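Local coordinates for kelch domain-containing protein (PDB 5C86) that probably oxidises alcohols at a copper site, as a fungal member of the AA5 family of copper radical oxidases, at residues F237-S250 with I291-F303. Residues are numbered along the deposited sequence; the frame is centred on the assembly and turned at random.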
loop_
_atom_site.group_PDB
_atom_site.type_symbol
_atom_site.label_atom_id
_atom_site.label_comp_id
_atom_site.label_asym_id
_atom_site.label_seq_id
_atom_site.Cartn_x
_atom_site.Cartn_y
_atom_site.Cartn_z
ATOM N N PHE A 237 2.206 0.804 -12.181
ATOM C CA PHE A 237 3.592 1.191 -12.336
ATOM C C PHE A 237 4.415 0.234 -11.515
ATOM O O PHE A 237 4.011 -0.148 -10.381
ATOM C CB PHE A 237 3.769 2.581 -11.733
ATOM C CG PHE A 237 5.182 3.003 -11.472
ATOM C CD1 PHE A 237 6.016 3.411 -12.516
ATOM C CD2 PHE A 237 5.640 3.104 -10.193
ATOM C CE1 PHE A 237 7.274 3.844 -12.301
ATOM C CE2 PHE A 237 6.946 3.559 -9.957
ATOM C CZ PHE A 237 7.744 3.992 -10.998
ATOM N N THR A 238 5.562 -0.176 -12.044
ATOM C CA THR A 238 6.504 -1.069 -11.317
ATOM C C THR A 238 7.853 -0.529 -11.333
ATOM O O THR A 238 8.238 0.144 -12.309
ATOM C CB THR A 238 6.549 -2.488 -11.888
ATOM O OG1 THR A 238 7.240 -2.498 -13.179
ATOM C CG2 THR A 238 5.133 -3.095 -11.996
ATOM N N TYR A 239 8.675 -0.736 -10.271
ATOM C CA TYR A 239 9.995 -0.120 -10.194
ATOM C C TYR A 239 10.943 -0.992 -9.393
ATOM O O TYR A 239 10.632 -1.364 -8.275
ATOM C CB TYR A 239 9.963 1.271 -9.509
ATOM C CG TYR A 239 11.266 2.029 -9.628
ATOM C CD1 TYR A 239 11.538 2.680 -10.811
ATOM C CD2 TYR A 239 12.210 2.036 -8.650
ATOM C CE1 TYR A 239 12.709 3.352 -11.017
ATOM C CE2 TYR A 239 13.407 2.701 -8.826
ATOM C CZ TYR A 239 13.608 3.394 -10.015
ATOM O OH TYR A 239 14.791 4.112 -10.237
ATOM N N GLY A 240 12.154 -1.132 -9.897
ATOM C CA GLY A 240 13.278 -1.598 -9.089
ATOM C C GLY A 240 13.228 -3.030 -8.634
ATOM O O GLY A 240 12.593 -3.889 -9.238
ATOM N N GLY A 241 13.863 -3.261 -7.473
ATOM C CA GLY A 241 13.992 -4.619 -6.965
ATOM C C GLY A 241 15.280 -5.326 -7.402
ATOM O O GLY A 241 16.079 -4.830 -8.192
ATOM N N GLY A 242 15.439 -6.529 -6.924
ATOM C CA GLY A 242 16.661 -7.300 -7.181
ATOM C C GLY A 242 16.402 -8.737 -7.567
ATOM O O GLY A 242 15.386 -9.346 -7.213
ATOM N N LYS A 243 17.403 -9.385 -8.205
ATOM C CA LYS A 243 17.252 -10.795 -8.627
ATOM C C LYS A 243 17.206 -11.794 -7.502
ATOM O O LYS A 243 16.811 -12.922 -7.688
ATOM C CB LYS A 243 18.376 -11.181 -9.591
ATOM C CG LYS A 243 18.333 -10.572 -10.931
ATOM C CD LYS A 243 19.521 -11.101 -11.785
ATOM C CE LYS A 243 20.775 -10.305 -11.542
ATOM N NZ LYS A 243 21.895 -10.976 -12.272
ATOM N N GLY A 244 17.503 -11.352 -6.287
ATOM C CA GLY A 244 17.292 -12.081 -5.082
ATOM C C GLY A 244 16.935 -11.169 -3.947
ATOM O O GLY A 244 17.143 -9.971 -4.046
ATOM N N TYR A 245 16.482 -11.761 -2.867
ATOM C CA TYR A 245 16.132 -10.980 -1.654
ATOM C C TYR A 245 17.296 -10.148 -1.165
ATOM O O TYR A 245 17.150 -8.998 -0.742
ATOM C CB TYR A 245 15.577 -11.907 -0.568
ATOM C CG TYR A 245 14.619 -11.286 0.407
ATOM C CD1 TYR A 245 15.029 -10.412 1.423
ATOM C CD2 TYR A 245 13.296 -11.557 0.330
ATOM C CE1 TYR A 245 14.081 -9.817 2.259
ATOM C CE2 TYR A 245 12.362 -11.020 1.155
ATOM C CZ TYR A 245 12.728 -10.130 2.124
ATOM O OH TYR A 245 11.831 -9.552 2.973
ATOM N N THR A 246 18.498 -10.740 -1.218
ATOM C CA THR A 246 19.722 -10.058 -0.857
ATOM C C THR A 246 20.808 -10.493 -1.793
ATOM O O THR A 246 20.698 -11.480 -2.548
ATOM C CB THR A 246 20.205 -10.390 0.583
ATOM O OG1 THR A 246 20.502 -11.788 0.666
ATOM C CG2 THR A 246 19.192 -10.017 1.609
ATOM N N GLY A 247 21.847 -9.734 -1.736
ATOM C CA GLY A 247 23.094 -10.110 -2.406
ATOM C C GLY A 247 23.336 -9.568 -3.796
ATOM O O GLY A 247 24.449 -9.716 -4.333
ATOM N N TYR A 248 22.350 -8.943 -4.393
ATOM C CA TYR A 248 22.481 -8.350 -5.711
ATOM C C TYR A 248 22.270 -6.866 -5.660
ATOM O O TYR A 248 21.652 -6.337 -4.757
ATOM C CB TYR A 248 21.390 -8.911 -6.601
ATOM C CG TYR A 248 21.523 -10.378 -6.879
ATOM C CD1 TYR A 248 22.323 -10.808 -7.940
ATOM C CD2 TYR A 248 20.948 -11.298 -6.076
ATOM C CE1 TYR A 248 22.469 -12.165 -8.198
ATOM C CE2 TYR A 248 21.061 -12.656 -6.329
ATOM C CZ TYR A 248 21.851 -13.060 -7.370
ATOM O OH TYR A 248 21.974 -14.394 -7.609
ATOM N N ASP A 249 22.685 -6.204 -6.735
ATOM C CA ASP A 249 22.390 -4.758 -6.903
ATOM C C ASP A 249 20.947 -4.665 -7.352
ATOM O O ASP A 249 20.539 -5.418 -8.231
ATOM C CB ASP A 249 23.274 -4.071 -7.941
ATOM C CG ASP A 249 24.667 -3.801 -7.403
ATOM O OD1 ASP A 249 24.814 -3.251 -6.276
ATOM O OD2 ASP A 249 25.609 -4.087 -8.118
ATOM N N SER A 250 20.186 -3.784 -6.716
ATOM C CA SER A 250 18.829 -3.514 -7.187
ATOM C C SER A 250 18.943 -2.811 -8.542
ATOM O O SER A 250 19.991 -2.343 -8.983
ATOM C CB SER A 250 18.139 -2.631 -6.191
ATOM O OG SER A 250 18.784 -1.378 -6.021
ATOM N N ILE A 291 3.380 9.430 -8.709
ATOM C CA ILE A 291 3.862 8.387 -7.794
ATOM C C ILE A 291 5.185 8.799 -7.157
ATOM O O ILE A 291 6.082 9.254 -7.834
ATOM C CB ILE A 291 4.042 7.063 -8.485
ATOM C CG1 ILE A 291 2.703 6.624 -9.119
ATOM C CG2 ILE A 291 4.556 5.983 -7.554
ATOM C CD1 ILE A 291 2.811 5.500 -10.128
ATOM N N TRP A 292 5.283 8.715 -5.854
ATOM C CA TRP A 292 6.572 9.065 -5.169
ATOM C C TRP A 292 7.258 7.779 -4.762
ATOM O O TRP A 292 6.586 6.901 -4.176
ATOM C CB TRP A 292 6.234 9.848 -3.990
ATOM C CG TRP A 292 7.392 10.515 -3.276
ATOM C CD1 TRP A 292 8.233 11.395 -3.807
ATOM C CD2 TRP A 292 7.685 10.409 -1.885
ATOM N NE1 TRP A 292 9.064 11.906 -2.815
ATOM C CE2 TRP A 292 8.751 11.306 -1.644
ATOM C CE3 TRP A 292 7.153 9.695 -0.827
ATOM C CZ2 TRP A 292 9.236 11.513 -0.361
ATOM C CZ3 TRP A 292 7.642 9.948 0.467
ATOM C CH2 TRP A 292 8.661 10.856 0.643
ATOM N N VAL A 293 8.531 7.679 -5.087
ATOM C CA VAL A 293 9.360 6.508 -4.817
ATOM C C VAL A 293 10.409 6.946 -3.838
ATOM O O VAL A 293 11.247 7.781 -4.209
ATOM C CB VAL A 293 9.970 5.890 -6.069
ATOM C CG1 VAL A 293 10.639 4.616 -5.706
ATOM C CG2 VAL A 293 8.849 5.607 -7.109
ATOM N N VAL A 294 10.379 6.382 -2.636
ATOM C CA VAL A 294 11.248 6.874 -1.564
ATOM C C VAL A 294 12.070 5.728 -0.937
ATOM O O VAL A 294 11.578 4.604 -0.718
ATOM C CB VAL A 294 10.432 7.547 -0.449
ATOM C CG1 VAL A 294 9.265 6.740 0.059
ATOM C CG2 VAL A 294 11.312 8.065 0.710
ATOM N N GLY A 295 13.347 6.046 -0.689
ATOM C CA GLY A 295 14.218 5.124 0.045
ATOM C C GLY A 295 14.772 4.030 -0.818
ATOM O O GLY A 295 14.908 4.138 -2.043
ATOM N N GLY A 296 15.058 2.899 -0.151
ATOM C CA GLY A 296 15.727 1.781 -0.807
ATOM C C GLY A 296 17.244 1.927 -0.834
ATOM O O GLY A 296 17.793 2.994 -0.581
ATOM N N MET A 297 17.884 0.834 -1.172
ATOM C CA MET A 297 19.364 0.773 -1.288
ATOM C C MET A 297 19.791 0.154 -2.565
ATOM O O MET A 297 18.986 -0.466 -3.284
ATOM C CB MET A 297 19.899 -0.018 -0.079
ATOM C CG MET A 297 19.565 -1.496 -0.092
ATOM S SD MET A 297 19.623 -2.363 1.496
ATOM C CE MET A 297 21.360 -2.174 1.976
ATOM N N GLN A 298 21.089 0.260 -2.850
ATOM C CA GLN A 298 21.661 -0.304 -4.056
ATOM C C GLN A 298 22.020 -1.742 -3.922
ATOM O O GLN A 298 21.401 -2.618 -4.520
ATOM C CB GLN A 298 22.903 0.522 -4.465
ATOM C CG GLN A 298 22.552 1.974 -4.675
ATOM C CD GLN A 298 23.742 2.709 -5.186
ATOM O OE1 GLN A 298 24.674 2.917 -4.468
ATOM N NE2 GLN A 298 23.721 3.049 -6.436
ATOM N N LYS A 299 23.012 -2.075 -3.103
ATOM C CA LYS A 299 23.351 -3.478 -2.900
ATOM C C LYS A 299 22.542 -4.052 -1.739
ATOM O O LYS A 299 22.686 -3.598 -0.581
ATOM C CB LYS A 299 24.859 -3.601 -2.677
ATOM C CG LYS A 299 25.368 -4.991 -2.296
ATOM C CD LYS A 299 25.303 -5.952 -3.453
ATOM C CE LYS A 299 26.007 -7.271 -3.139
ATOM N NZ LYS A 299 27.476 -7.264 -3.374
ATOM N N MET A 300 21.672 -5.005 -2.027
ATOM C CA MET A 300 20.592 -5.306 -1.047
ATOM C C MET A 300 21.126 -6.223 0.059
ATOM O O MET A 300 21.444 -7.363 -0.220
ATOM C CB MET A 300 19.403 -5.910 -1.780
ATOM C CG MET A 300 18.715 -4.865 -2.658
ATOM S SD MET A 300 17.580 -5.646 -3.854
ATOM C CE MET A 300 16.361 -6.244 -2.755
ATOM N N TRP A 301 20.997 -5.706 1.288
ATOM C CA TRP A 301 21.256 -6.449 2.525
ATOM C C TRP A 301 20.258 -6.018 3.582
ATOM O O TRP A 301 19.838 -4.841 3.619
ATOM C CB TRP A 301 22.646 -6.189 3.069
ATOM C CG TRP A 301 23.782 -6.643 2.202
ATOM C CD1 TRP A 301 24.682 -5.835 1.663
ATOM C CD2 TRP A 301 24.106 -7.979 1.745
ATOM N NE1 TRP A 301 25.604 -6.561 0.965
ATOM C CE2 TRP A 301 25.214 -7.870 0.940
ATOM C CE3 TRP A 301 23.543 -9.252 1.942
ATOM C CZ2 TRP A 301 25.803 -9.008 0.331
ATOM C CZ3 TRP A 301 24.134 -10.367 1.334
ATOM C CH2 TRP A 301 25.248 -10.201 0.538
ATOM N N LEU A 302 19.906 -6.951 4.427
ATOM C CA LEU A 302 18.907 -6.701 5.457
ATOM C C LEU A 302 19.526 -5.948 6.647
ATOM O O LEU A 302 20.709 -6.108 6.954
ATOM C CB LEU A 302 18.239 -7.983 5.909
ATOM C CG LEU A 302 17.705 -8.931 4.830
ATOM C CD1 LEU A 302 16.855 -9.996 5.422
ATOM C CD2 LEU A 302 16.895 -8.136 3.815
ATOM N N PHE A 303 18.725 -5.122 7.293
ATOM C CA PHE A 303 19.122 -4.495 8.567
ATOM C C PHE A 303 20.409 -3.700 8.405
ATOM O O PHE A 303 21.348 -3.736 9.277
ATOM C CB PHE A 303 19.277 -5.566 9.660
ATOM C CG PHE A 303 18.063 -6.397 9.828
ATOM C CD1 PHE A 303 16.898 -5.892 10.407
ATOM C CD2 PHE A 303 18.021 -7.677 9.365
ATOM C CE1 PHE A 303 15.773 -6.697 10.521
ATOM C CE2 PHE A 303 16.888 -8.448 9.447
ATOM C CZ PHE A 303 15.754 -7.962 9.997
#
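Gly-247 N, Met-300 N and Ser-250 N link, by backbone hydrogen bonds, two loops that leave second strands of neighbouring blades in the kelch beta-propeller, joining residues 246-250 to 297-301. The acceptors are Met-300 O, Tyr-248 O and Gln-298 O respectively, each with an angle of 171° at hydrogen; Asp-249 and Lys-299 form the single antiparallel bridge between the loops. Ser-250 adds a side-chain bond: its OG, turned between its own backbone N and carbonyl carbon (chi1 61°), donates to Met-297 O at 2.9 Å, in the carbonyl plane and on a lone pair.

The Met-300 side chain packs against the loop at Gly-241, Gly-242, Gly-244 and Tyr-245. Its chain bends at chi3 (68°), bringing CE to 3.5 Å from Tyr-245 O, while SD lies 3.8 Å from Gly-242 CA. At the outer end, the six-membered ring of Trp-301 lies with one face against Gly-247 CA, a CH-pi contact 4.0 Å from CA to the centroid.

Further into the blades, strands 237-239 and 291-294 run nearly parallel, 10.2 Å apart, a spacing bridged by side chains alone: Ile-291 CD1 reaches Phe-237 CB at 3.5 Å, and Val-293 CG2 lies at the edge of the Phe-237 ring, near its plane.

Tyr-245 extends toward Tyr-120 and His-423, copper-binding residues in this protein although no metal is bound here. Its OH is hydrogen-bonded to His-178 and Tyr-334, and Leu-302 CD2 abuts the ring edge, in plane, 3.6 Å from Tyr-245 CE1.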